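Local atomic coordinates of halohydrin epoxidase A (Corynebacterium sp., PDB entry 4Z9F), a protein that probably eliminates hydrogen halide from vicinal halohydrins to form epoxides, using a Rossmann fold related to that of short-chain dehydrogenases and reductases. Residues C[15-18]-C[19-23]; C[82-85]-C[86-89]; C[159-162]-C[163-167]; C[195-198]-C[199-203]; C[217-220]-C[221-225]. The protein carries 1 engineered substitution. All blocks are in the same frame, centred on the assembly; numbering follows the deposited sequence.

Interaction 1. Residues C[15-18]-C[19-23]; sequences PAAV and EALTR
Thr22 grips the carbonyl of Val18 twice. Its hydroxyl gives a hydrogen bond from OG1 to Val18 O at 2.8 Å, and its backbone Thr22 N donates to the same Val18 O at 3.1 Å; the two donors come in from opposite faces of the carbonyl plane. The double hold depends on chi1 of Thr22 (-69°), which lays OG1 beside its own backbone N, back over the preceding turn. Threonine suits a place near the end of a helix, because its hydroxyl can be satisfied by the chain itself. The turns before it are plain alpha-helix: Glu19 N reaches Pro15 O at 3.0 Å, Ala20 N reaches Ala16 O at 2.9 Å, and Leu21 N meets Ala17 O at 2.9 Å in a nearly straight bond of 169°. This helix, 14-23, is the crossover between strands 3-6 and 27-30, the first beta-alpha-beta unit of the Rossmann fold. Its residue types divide accordingly: Glu19 and Arg23 are exposed, whereas alanine, valine and leucine turn to the interior. Leu21 curls back along the helix, its CG 3.3 Å from Ala17 O and its CD1 4.4 Å from Ala17 CB, a loose apolar touch. The same leucine packs on Ala4, Val6 and Val28 of the sheet, and Val18 packs on Val6, Val28 and Cys30. Small Ala17 and Ala20 allow helix 213-224 to come near, with Ile220 lying on Ala17 and Thr221 on Ala20.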
loop_
_atom_site.group_PDB
_atom_site.type_symbol
_atom_site.label_atom_id
_atom_site.label_comp_id
_atom_site.label_asym_id
_atom_site.label_seq_id
_atom_site.Cartn_x
_atom_site.Cartn_y
_atom_site.Cartn_z
ATOM N N PRO C 15 0.320 0.501 29.414
ATOM C CA PRO C 15 1.122 -0.265 30.388
ATOM C C PRO C 15 2.429 -0.795 29.831
ATOM O O PRO C 15 3.454 -0.774 30.527
ATOM C CB PRO C 15 0.168 -1.397 30.796
ATOM C CG PRO C 15 -1.186 -0.770 30.678
ATOM C CD PRO C 15 -1.108 0.148 29.479
ATOM N N ALA C 16 2.433 -1.264 28.586
ATOM C CA ALA C 16 3.674 -1.772 28.011
ATOM C C ALA C 16 4.703 -0.659 27.854
ATOM O O ALA C 16 5.896 -0.864 28.116
ATOM C CB ALA C 16 3.393 -2.440 26.658
ATOM N N ALA C 17 4.252 0.516 27.418
ATOM C CA ALA C 17 5.153 1.637 27.186
ATOM C C ALA C 17 5.695 2.172 28.507
ATOM O O ALA C 17 6.898 2.403 28.649
ATOM C CB ALA C 17 4.423 2.728 26.409
ATOM N N VAL C 18 4.811 2.362 29.486
ATOM C CA VAL C 18 5.226 2.898 30.781
ATOM C C VAL C 18 6.241 1.972 31.441
ATOM O O VAL C 18 7.255 2.422 31.990
ATOM C CB VAL C 18 3.991 3.138 31.672
ATOM C CG1 VAL C 18 4.414 3.481 33.098
ATOM C CG2 VAL C 18 3.121 4.237 31.087
ATOM N N GLU C 19 6.011 0.659 31.367
ATOM C CA GLU C 19 6.975 -0.272 31.943
ATOM C C GLU C 19 8.287 -0.286 31.169
ATOM O O GLU C 19 9.364 -0.272 31.773
ATOM C CB GLU C 19 6.393 -1.682 32.009
ATOM C CG GLU C 19 7.427 -2.729 32.419
ATOM C CD GLU C 19 6.942 -3.648 33.544
ATOM O OE1 GLU C 19 7.349 -4.836 33.535
ATOM O OE2 GLU C 19 6.171 -3.177 34.421
ATOM N N ALA C 20 8.233 -0.344 29.835
ATOM C CA ALA C 20 9.476 -0.479 29.082
ATOM C C ALA C 20 10.344 0.769 29.201
ATOM O O ALA C 20 11.562 0.669 29.371
ATOM C CB ALA C 20 9.174 -0.771 27.617
ATOM N N LEU C 21 9.735 1.946 29.102
ATOM C CA LEU C 21 10.501 3.184 29.192
ATOM C C LEU C 21 11.072 3.379 30.592
ATOM O O LEU C 21 12.206 3.849 30.740
ATOM C CB LEU C 21 9.618 4.362 28.785
ATOM C CG LEU C 21 9.186 4.323 27.309
ATOM C CD1 LEU C 21 7.996 5.228 27.060
ATOM C CD2 LEU C 21 10.369 4.733 26.464
ATOM N N THR C 22 10.307 3.014 31.629
ATOM C CA THR C 22 10.810 3.127 32.996
ATOM C C THR C 22 12.029 2.229 33.201
ATOM O O THR C 22 13.053 2.662 33.743
ATOM C CB THR C 22 9.705 2.779 34.007
ATOM O OG1 THR C 22 8.685 3.787 33.996
ATOM C CG2 THR C 22 10.280 2.678 35.410
ATOM N N ARG C 23 11.946 0.974 32.748
ATOM C CA ARG C 23 13.083 0.072 32.851
ATOM C C ARG C 23 14.243 0.522 31.971
ATOM O O ARG C 23 15.394 0.169 32.252
ATOM C CB ARG C 23 12.644 -1.361 32.508
ATOM C CG ARG C 23 13.740 -2.314 32.082
ATOM C CD ARG C 23 13.316 -3.776 32.227
ATOM N NE ARG C 23 12.285 -4.138 31.252
ATOM C CZ ARG C 23 12.524 -4.656 30.047
ATOM N NH1 ARG C 23 13.774 -4.877 29.647
ATOM N NH2 ARG C 23 11.505 -4.947 29.231
#

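Interaction 2. Residues C[82-85]-C[86-89]; sequences IPRP and MNRL
Pro83 and Met86 close a type VI turn, in which the peptide before Pro85 is cis and Met86 N donates to Pro83 O at 3.1 Å; a 3-10 turn follows at once, Arg88 N reaching Pro85 O at 2.9 Å. Proline suits the corner, since it accepts a cis peptide far more readily than other residues do. Beneath the turn, Ile82 and Met86 cross at about a right angle. The CG1-CD1 arm of the isoleucine does the touching, CD1 lying 3.7 Å from Met86 SD, while Met86 CG passes 3.2 Å from Pro83 O. Sulfur makes the closest touch, and the turn of the flexible thioether chain at chi3 (77°) folds the terminal Met86 CE to 4.0 Å from Ile82 CD1. On the polar side Arg84 and Asn87 lie alongside each other and point the same way, their guanidinium and amide planes 84° apart. A water joins them: it accepts from Arg84 NE at 3.0 Å and donates to Asn87 OD1 at 3.0 Å. Asn87 holds its amide between its backbone N and carbonyl carbon (chi1 68°), which brings OD1 back over Pro85. The other end of Arg84 is fixed too, NH1 donating to Thr184 O, and Arg88 makes a cation-pi contact with Tyr143. Residues 82-89 belong to the loop between strand 73-79 and helix 96-123; Ile82 and Met86 both rest on Gln101 of that helix, Met86 also touches Asp98, and Asn87 O is held by Asn144 ND2.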
loop_
_atom_site.group_PDB
_atom_site.type_symbol
_atom_site.label_atom_id
_atom_site.label_comp_id
_atom_site.label_asym_id
_atom_site.label_seq_id
_atom_site.Cartn_x
_atom_site.Cartn_y
_atom_site.Cartn_z
ATOM N N ILE C 82 -10.314 4.334 22.307
ATOM C CA ILE C 82 -11.674 4.705 22.684
ATOM C C ILE C 82 -12.248 3.508 23.439
ATOM O O ILE C 82 -11.890 2.360 23.132
ATOM C CB ILE C 82 -12.511 5.128 21.459
ATOM C CG1 ILE C 82 -13.844 5.752 21.895
ATOM C CG2 ILE C 82 -12.725 3.955 20.490
ATOM C CD1 ILE C 82 -14.553 6.542 20.809
ATOM N N PRO C 83 -13.059 3.723 24.479
ATOM C CA PRO C 83 -13.588 2.582 25.240
ATOM C C PRO C 83 -14.420 1.662 24.357
ATOM O O PRO C 83 -15.286 2.110 23.597
ATOM C CB PRO C 83 -14.436 3.250 26.333
ATOM C CG PRO C 83 -13.751 4.573 26.562
ATOM C CD PRO C 83 -13.298 5.003 25.176
ATOM N N ARG C 84 -14.122 0.370 24.436
ATOM C CA ARG C 84 -14.934 -0.652 23.796
ATOM C C ARG C 84 -16.380 -0.527 24.241
ATOM O O ARG C 84 -16.647 -0.016 25.327
ATOM C CB ARG C 84 -14.408 -2.037 24.143
ATOM C CG ARG C 84 -12.985 -2.235 23.762
ATOM C CD ARG C 84 -12.538 -3.611 24.179
ATOM N NE ARG C 84 -13.277 -4.667 23.494
ATOM C CZ ARG C 84 -13.009 -5.966 23.635
ATOM N NH1 ARG C 84 -12.023 -6.357 24.430
ATOM N NH2 ARG C 84 -13.723 -6.877 22.983
ATOM N N PRO C 85 -17.320 -1.000 23.408
ATOM C CA PRO C 85 -17.067 -1.619 22.102
ATOM C C PRO C 85 -17.129 -0.606 20.970
ATOM O O PRO C 85 -17.514 -0.974 19.856
ATOM C CB PRO C 85 -18.210 -2.634 21.987
ATOM C CG PRO C 85 -19.365 -1.897 22.641
ATOM C CD PRO C 85 -18.751 -1.054 23.762
ATOM N N MET C 86 -16.768 0.652 21.248
ATOM C CA MET C 86 -16.961 1.694 20.248
ATOM C C MET C 86 -16.095 1.465 19.016
ATOM O O MET C 86 -16.451 1.919 17.925
ATOM C CB MET C 86 -16.693 3.076 20.855
ATOM C CG MET C 86 -17.686 3.473 21.943
ATOM S SD MET C 86 -17.596 5.228 22.401
ATOM C CE MET C 86 -18.464 6.003 21.027
ATOM N N ASN C 87 -14.974 0.757 19.156
ATOM C CA ASN C 87 -14.181 0.409 17.983
ATOM C C ASN C 87 -14.988 -0.390 16.966
ATOM O O ASN C 87 -14.682 -0.347 15.767
ATOM C CB ASN C 87 -12.937 -0.376 18.393
ATOM C CG ASN C 87 -13.266 -1.759 18.950
ATOM O OD1 ASN C 87 -14.135 -1.910 19.801
ATOM N ND2 ASN C 87 -12.558 -2.773 18.463
ATOM N N ARG C 88 -16.037 -1.083 17.405
ATOM C CA ARG C 88 -16.847 -1.899 16.511
ATOM C C ARG C 88 -18.161 -1.237 16.130
ATOM O O ARG C 88 -19.062 -1.923 15.639
ATOM C CB ARG C 88 -17.113 -3.267 17.141
ATOM C CG ARG C 88 -15.908 -4.176 17.103
ATOM C CD ARG C 88 -16.205 -5.480 17.796
ATOM N NE ARG C 88 -15.295 -6.525 17.357
ATOM C CZ ARG C 88 -15.592 -7.428 16.430
ATOM N NH1 ARG C 88 -14.698 -8.347 16.096
ATOM N NH2 ARG C 88 -16.789 -7.423 15.848
ATOM N N LEU C 89 -18.297 0.075 16.336
ATOM C CA LEU C 89 -19.530 0.746 15.948
ATOM C C LEU C 89 -19.732 0.627 14.442
ATOM O O LEU C 89 -18.799 0.911 13.676
ATOM C CB LEU C 89 -19.513 2.219 16.357
ATOM C CG LEU C 89 -19.866 2.450 17.832
ATOM C CD1 LEU C 89 -19.520 3.864 18.257
ATOM C CD2 LEU C 89 -21.345 2.169 18.076
HETATM O O HOH W 1 -14.977 -4.514 21.058
#

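Interaction 3. Residues C[159-162]-C[163-167]; sequences ESAA and KTLSR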
loop_
_atom_site.group_PDB
_atom_site.type_symbol
_atom_site.label_atom_id
_atom_site.label_comp_id
_atom_site.label_asym_id
_atom_site.label_seq_id
_atom_site.Cartn_x
_atom_site.Cartn_y
_atom_site.Cartn_z
ATOM N N GLU C 159 2.594 9.995 8.383
ATOM C CA GLU C 159 3.327 9.932 7.122
ATOM C C GLU C 159 3.553 11.324 6.543
ATOM O O GLU C 159 4.598 11.593 5.942
ATOM C CB GLU C 159 2.568 9.058 6.124
ATOM C CG GLU C 159 2.434 7.642 6.608
ATOM C CD GLU C 159 1.733 6.734 5.614
ATOM O OE1 GLU C 159 1.932 5.509 5.730
ATOM O OE2 GLU C 159 0.989 7.243 4.736
ATOM N N SER C 160 2.583 12.222 6.722
ATOM C CA SER C 160 2.685 13.548 6.120
ATOM C C SER C 160 3.490 14.507 6.993
ATOM O O SER C 160 4.355 15.234 6.487
ATOM C CB SER C 160 1.297 14.126 5.864
ATOM O OG SER C 160 1.423 15.492 5.485
ATOM N N ALA C 161 3.199 14.540 8.297
ATOM C CA ALA C 161 3.891 15.469 9.191
ATOM C C ALA C 161 5.381 15.163 9.285
ATOM O O ALA C 161 6.189 16.071 9.510
ATOM C CB ALA C 161 3.253 15.427 10.578
ATOM N N ALA C 162 5.766 13.895 9.119
ATOM C CA ALA C 162 7.169 13.504 9.148
ATOM C C ALA C 162 7.976 14.102 8.000
ATOM O O ALA C 162 9.208 14.188 8.098
ATOM C CB ALA C 162 7.280 11.978 9.098
ATOM N N LYS C 163 7.314 14.489 6.910
ATOM C CA LYS C 163 8.027 15.070 5.784
ATOM C C LYS C 163 8.666 16.396 6.155
ATOM O O LYS C 163 9.706 16.752 5.595
ATOM C CB LYS C 163 7.081 15.281 4.607
ATOM C CG LYS C 163 6.342 14.029 4.168
ATOM C CD LYS C 163 7.289 12.886 3.833
ATOM C CE LYS C 163 6.519 11.789 3.067
ATOM N NZ LYS C 163 7.134 10.441 3.122
ATOM N N THR C 164 8.049 17.144 7.072
ATOM C CA THR C 164 8.594 18.418 7.539
ATOM C C THR C 164 9.265 18.316 8.910
ATOM O O THR C 164 10.340 18.897 9.117
ATOM C CB THR C 164 7.487 19.484 7.567
ATOM O OG1 THR C 164 6.337 18.997 8.272
ATOM C CG2 THR C 164 7.060 19.843 6.152
ATOM N N LEU C 165 8.679 17.575 9.853
ATOM C CA LEU C 165 9.206 17.560 11.212
ATOM C C LEU C 165 10.534 16.807 11.323
ATOM O O LEU C 165 11.332 17.106 12.221
ATOM C CB LEU C 165 8.157 16.972 12.165
ATOM C CG LEU C 165 6.851 17.758 12.268
ATOM C CD1 LEU C 165 5.810 17.067 13.161
ATOM C CD2 LEU C 165 7.137 19.155 12.786
ATOM N N SER C 166 10.812 15.849 10.424
ATOM C CA SER C 166 12.056 15.082 10.535
ATOM C C SER C 166 13.294 15.971 10.427
ATOM O O SER C 166 14.347 15.650 11.001
ATOM C CB SER C 166 12.117 13.985 9.465
ATOM O OG SER C 166 10.949 13.172 9.498
ATOM N N ARG C 167 13.194 17.085 9.694
ATOM C CA ARG C 167 14.351 17.964 9.569
ATOM C C ARG C 167 14.665 18.647 10.894
ATOM O O ARG C 167 15.829 18.970 11.164
ATOM C CB ARG C 167 14.117 19.000 8.466
ATOM C CG ARG C 167 15.415 19.660 7.981
ATOM C CD ARG C 167 16.394 18.645 7.377
ATOM N NE ARG C 167 15.861 17.993 6.180
ATOM C CZ ARG C 167 15.973 18.467 4.939
ATOM N NH1 ARG C 167 16.606 19.613 4.712
ATOM N NH2 ARG C 167 15.445 17.799 3.921
HETATM O O HOH W 2 6.627 10.010 5.901
HETATM O O HOH W 3 4.444 17.975 6.742
#
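Glu159 and Lys163 stand one turn apart on helix 147-165, the crossover between strands 127-132 and 170-177 in the Rossmann fold, just where the helix kinks. Glu159 O receives no backbone N-H from Lys163; a water takes the place, donating to Glu159 O at 2.6 Å and accepting from Lys163 NZ at 2.9 Å. The lysine chain bends at chi2 (-56°), which carries its CE back to within 3.5 Å of Glu159 O. Long lysine suits the site because it also reaches another subunit, where NZ forms a salt bridge with the C-terminal carboxylate of Pro244 of that second subunit, while the carboxylate of Glu159 pairs with Lys138. At Ser160 the pattern recurs. Its carbonyl accepts from Lys163 N, a three-residue bond approached from above the carbonyl plane, and from a second water, which is itself reached by Thr164 OG1. The Ser160 hydroxyl turns outward and binds Leu141 O of a third subunit. At Ala161 a regular four-residue bond returns: its O takes Leu165 N at 2.9 Å with an angle of 169°, besides a more tilted bond from Thr164 N. A methyl group is enough here, since Ala161 CB meets Leu165 CD1 at 4.0 Å and both side chains pack on Leu172 of the sheet. Ala162 O accepts from Ser166 N at 3.3 Å; Ser166 OG also points at Ala162 O, at a distance of 2.5 Å that is too short to be taken at face value.

Interaction 4. Residues C[195-198]-C[199-203]; sequences PELR and ERVER
Arg198 and Glu202, joined by the helical bond from Glu202 N to Arg198 O at 3.0 Å, send their flat ends to different partners. The guanidinium of Arg198 makes a cation-pi contact with Trp191, and its NE donates to Trp191 O; the chain reaches there fully extended from CG to NE. The Glu202 chain bends at chi2 (-73°), and its carboxylate, through OE1, forms a salt bridge with Arg167 NH1 of a second subunit. Glu196 and Glu199 keep their carboxylates well apart, OE2 of Glu196 lying 7.0 Å from OE1 of Glu199, so their repulsion is probably slight. The backbone is regular: Glu199 N reaches Pro195 O at 3.3 Å, Arg200 N reaches Glu196 O at 3.0 Å, and Val201 N meets Leu197 O at 2.9 Å and 167°. Proline suits the first position, where its missing N-H costs the helix no bond. On the buried side Leu197 and Val201 cross obliquely, with CD1 of the leucine 3.9 Å from CG2 of the valine. That same CG2 of Val201 lies 3.2 Å from Leu197 O, so the branched residue fits closely over the turn before it. Helix 195-204 thereby turns its apolar side to helix 188-193, where Trp191 receives both Leu197 and Val201; Phe186 and Leu210 of the adjoining loops add to this packing, and Arg200 reaches Tyr143 and Phe179.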
loop_
_atom_site.group_PDB
_atom_site.type_symbol
_atom_site.label_atom_id
_atom_site.label_comp_id
_atom_site.label_asym_id
_atom_site.label_seq_id
_atom_site.Cartn_x
_atom_site.Cartn_y
_atom_site.Cartn_z
ATOM N N PRO C 195 -11.828 -20.257 24.721
ATOM C CA PRO C 195 -11.181 -21.145 23.743
ATOM C C PRO C 195 -11.288 -20.636 22.318
ATOM O O PRO C 195 -10.453 -21.008 21.479
ATOM C CB PRO C 195 -11.916 -22.485 23.931
ATOM C CG PRO C 195 -13.240 -22.118 24.512
ATOM C CD PRO C 195 -13.076 -20.828 25.267
ATOM N N GLU C 196 -12.275 -19.782 22.024
ATOM C CA GLU C 196 -12.433 -19.250 20.675
ATOM C C GLU C 196 -11.257 -18.361 20.282
ATOM O O GLU C 196 -10.847 -18.347 19.113
ATOM C CB GLU C 196 -13.742 -18.469 20.575
ATOM C CG GLU C 196 -15.001 -19.284 20.852
ATOM C CD GLU C 196 -15.459 -19.220 22.314
ATOM O OE1 GLU C 196 -14.717 -18.667 23.175
ATOM O OE2 GLU C 196 -16.581 -19.715 22.591
ATOM N N LEU C 197 -10.700 -17.611 21.240
ATOM C CA LEU C 197 -9.583 -16.722 20.925
ATOM C C LEU C 197 -8.358 -17.515 20.492
ATOM O O LEU C 197 -7.699 -17.174 19.502
ATOM C CB LEU C 197 -9.254 -15.835 22.130
ATOM C CG LEU C 197 -8.091 -14.853 21.970
ATOM C CD1 LEU C 197 -8.237 -13.981 20.732
ATOM C CD2 LEU C 197 -7.923 -13.979 23.213
ATOM N N ARG C 198 -8.025 -18.572 21.240
ATOM C CA ARG C 198 -6.895 -19.416 20.877
ATOM C C ARG C 198 -7.051 -19.969 19.470
ATOM O O ARG C 198 -6.080 -20.011 18.694
ATOM C CB ARG C 198 -6.765 -20.564 21.877
ATOM C CG ARG C 198 -6.654 -20.115 23.307
ATOM C CD ARG C 198 -6.400 -21.294 24.220
ATOM N NE ARG C 198 -6.124 -20.804 25.561
ATOM C CZ ARG C 198 -5.496 -21.503 26.493
ATOM N NH1 ARG C 198 -5.077 -22.737 26.226
ATOM N NH2 ARG C 198 -5.286 -20.968 27.687
ATOM N N GLU C 199 -8.260 -20.436 19.140
ATOM C CA GLU C 199 -8.526 -20.976 17.812
ATOM C C GLU C 199 -8.308 -19.920 16.739
ATOM O O GLU C 199 -7.679 -20.184 15.709
ATOM C CB GLU C 199 -9.960 -21.501 17.740
ATOM C CG GLU C 199 -10.203 -22.804 18.483
ATOM C CD GLU C 199 -11.423 -23.541 17.939
ATOM O OE1 GLU C 199 -12.513 -22.927 17.910
ATOM O OE2 GLU C 199 -11.293 -24.721 17.535
ATOM N N ARG C 200 -8.831 -18.715 16.971
ATOM C CA ARG C 200 -8.725 -17.636 15.996
ATOM C C ARG C 200 -7.274 -17.218 15.789
ATOM O O ARG C 200 -6.842 -16.981 14.653
ATOM C CB ARG C 200 -9.577 -16.459 16.471
ATOM C CG ARG C 200 -9.476 -15.202 15.635
ATOM C CD ARG C 200 -10.229 -14.085 16.331
ATOM N NE ARG C 200 -9.945 -12.776 15.752
ATOM C CZ ARG C 200 -10.139 -11.622 16.384
ATOM N NH1 ARG C 200 -10.616 -11.615 17.630
ATOM N NH2 ARG C 200 -9.853 -10.477 15.772
ATOM N N VAL C 201 -6.504 -17.135 16.879
ATOM C CA VAL C 201 -5.084 -16.810 16.775
ATOM C C VAL C 201 -4.345 -17.885 15.988
ATOM O O VAL C 201 -3.537 -17.574 15.107
ATOM C CB VAL C 201 -4.488 -16.592 18.180
ATOM C CG1 VAL C 201 -2.958 -16.432 18.132
ATOM C CG2 VAL C 201 -5.109 -15.368 18.814
ATOM N N GLU C 202 -4.634 -19.169 16.254
ATOM C CA GLU C 202 -4.003 -20.231 15.471
ATOM C C GLU C 202 -4.310 -20.071 13.987
ATOM O O GLU C 202 -3.456 -20.340 13.135
ATOM C CB GLU C 202 -4.466 -21.608 15.965
ATOM C CG GLU C 202 -3.603 -22.793 15.510
ATOM C CD GLU C 202 -3.782 -23.156 14.034
ATOM O OE1 GLU C 202 -2.781 -23.568 13.408
ATOM O OE2 GLU C 202 -4.914 -23.018 13.498
ATOM N N ARG C 203 -5.519 -19.623 13.659
ATOM C CA ARG C 203 -5.911 -19.503 12.261
ATOM C C ARG C 203 -5.301 -18.275 11.599
ATOM O O ARG C 203 -4.816 -18.360 10.464
ATOM C CB ARG C 203 -7.431 -19.442 12.148
ATOM C CG ARG C 203 -7.940 -19.430 10.715
ATOM C CD ARG C 203 -9.448 -19.249 10.662
ATOM N NE ARG C 203 -10.092 -19.708 11.891
ATOM C CZ ARG C 203 -10.739 -18.910 12.735
ATOM N NH1 ARG C 203 -10.831 -17.611 12.475
ATOM N NH2 ARG C 203 -11.289 -19.407 13.838
#

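Interaction 5. Residues C[217-220]-C[221-225]; sequences GALI and TFLAS
Leu223 climbs back over Leu219, one turn earlier in helix 213-224. Its CB lies 3.6 Å from Leu219 O and a little farther from Ile220 O; with chi1 at -66° the chain bends beside its own backbone N, which brings CG to 3.3 Å from Leu219 O. CG is also what the other leucine touches, Leu219 CD1 lying 4.2 Å away from it. At the tip, Leu223 CD1 stands 4.0 Å from Leu219 O, and beyond the helix the side chain packs on Tyr173 of strand 170-177. Two leucines at this spacing present one apolar strip to the sheet, where Leu219 rests on Ile175. In this Rossmann fold the helix lies along one side of the parallel sheet, with Ile220 against Val77 and Ile175 and Ala224, whose small methyl allows close approach, on Thr75. Regular bonds run throughout, from Thr221 N to Gly217 O at 2.9 Å and from Ala224 N to Ile220 O at 2.8 Å. The hydroxyl of Thr221 also turns back toward the preceding turn, its OG1 lying 3.3 Å from Gly217 O with Ala218 O about as near. Phe222 leaves on a different side, CG being swung away from its backbone N (chi1 176°), and its ring stacks on Phe222 of a second subunit, whose Arg227 packs on Ala218. Near the helix end Ser225 OG donates to Phe222 O at 2.8 Å and accepts from Arg227 N of its own chain.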
loop_
_atom_site.group_PDB
_atom_site.type_symbol
_atom_site.label_atom_id
_atom_site.label_comp_id
_atom_site.label_asym_id
_atom_site.label_seq_id
_atom_site.Cartn_x
_atom_site.Cartn_y
_atom_site.Cartn_z
ATOM N N GLY C 217 6.930 -3.171 24.167
ATOM C CA GLY C 217 7.863 -2.310 24.872
ATOM C C GLY C 217 9.186 -2.183 24.149
ATOM O O GLY C 217 9.728 -1.080 24.022
ATOM N N ALA C 218 9.716 -3.310 23.650
ATOM C CA ALA C 218 11.010 -3.305 22.978
ATOM C C ALA C 218 10.976 -2.481 21.696
ATOM O O ALA C 218 11.945 -1.779 21.381
ATOM C CB ALA C 218 11.458 -4.734 22.682
ATOM N N LEU C 219 9.876 -2.558 20.936
ATOM C CA LEU C 219 9.748 -1.726 19.739
ATOM C C LEU C 219 9.735 -0.244 20.111
ATOM O O LEU C 219 10.428 0.571 19.489
ATOM C CB LEU C 219 8.478 -2.104 18.970
ATOM C CG LEU C 219 8.121 -1.232 17.768
ATOM C CD1 LEU C 219 9.224 -1.306 16.730
ATOM C CD2 LEU C 219 6.769 -1.632 17.157
ATOM N N ILE C 220 8.981 0.111 21.149
ATOM C CA ILE C 220 8.853 1.509 21.547
ATOM C C ILE C 220 10.192 2.067 22.027
ATOM O O ILE C 220 10.565 3.194 21.681
ATOM C CB ILE C 220 7.744 1.652 22.609
ATOM C CG1 ILE C 220 6.366 1.574 21.941
ATOM C CG2 ILE C 220 7.887 2.956 23.384
ATOM C CD1 ILE C 220 5.193 1.631 22.911
ATOM N N THR C 221 10.937 1.305 22.832
ATOM C CA THR C 221 12.213 1.836 23.306
ATOM C C THR C 221 13.268 1.822 22.206
ATOM O O THR C 221 14.177 2.665 22.210
ATOM C CB THR C 221 12.715 1.077 24.541
ATOM O OG1 THR C 221 12.884 -0.315 24.247
ATOM C CG2 THR C 221 11.749 1.245 25.710
ATOM N N PHE C 222 13.171 0.884 21.254
ATOM C CA PHE C 222 14.049 0.934 20.091
ATOM C C PHE C 222 13.789 2.187 19.268
ATOM O O PHE C 222 14.736 2.865 18.844
ATOM C CB PHE C 222 13.870 -0.316 19.226
ATOM C CG PHE C 222 14.675 -0.287 17.954
ATOM C CD1 PHE C 222 16.042 -0.494 17.986
ATOM C CD2 PHE C 222 14.062 -0.066 16.737
ATOM C CE1 PHE C 222 16.793 -0.482 16.834
ATOM C CE2 PHE C 222 14.824 -0.048 15.555
ATOM C CZ PHE C 222 16.184 -0.255 15.619
ATOM N N LEU C 223 12.513 2.532 19.053
ATOM C CA LEU C 223 12.209 3.775 18.350
ATOM C C LEU C 223 12.669 4.985 19.157
ATOM O O LEU C 223 13.320 5.885 18.615
ATOM C CB LEU C 223 10.715 3.869 18.030
ATOM C CG LEU C 223 10.210 2.814 17.026
ATOM C CD1 LEU C 223 8.720 2.957 16.764
ATOM C CD2 LEU C 223 10.988 2.864 15.699
ATOM N N ALA C 224 12.386 5.002 20.462
ATOM C CA ALA C 224 12.754 6.148 21.297
ATOM C C ALA C 224 14.256 6.391 21.348
ATOM O O ALA C 224 14.674 7.517 21.642
ATOM C CB ALA C 224 12.221 5.954 22.721
ATOM N N SER C 225 15.071 5.365 21.074
ATOM C CA SER C 225 16.528 5.476 21.125
ATOM C C SER C 225 17.099 6.291 19.972
ATOM O O SER C 225 18.234 6.773 20.073
ATOM C CB SER C 225 17.168 4.085 21.091
ATOM O OG SER C 225 17.251 3.592 19.751
#

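The five contacts follow one another along the chain within a single Rossmann-type domain. Interactions 1 and 5 touch: the centres of the two contacts are 10 Å apart, and helices 14-23 and 213-224 pack together so closely that Ala20 CB comes within 3.4 Å of Gly217 CA. Interaction 3, on helix 147-165, is about 19 Å from interaction 5, centre to centre. Interaction 2, in the loop after strand 73-79, lies on the opposite side of the chain's centre from interactions 1 and 5, and its nearest atoms come about 5 Å from those of interaction 4 without touching. Interactions 3, 4 and 5 all meet a second subunit, which ties these helices to the assembly of four chains.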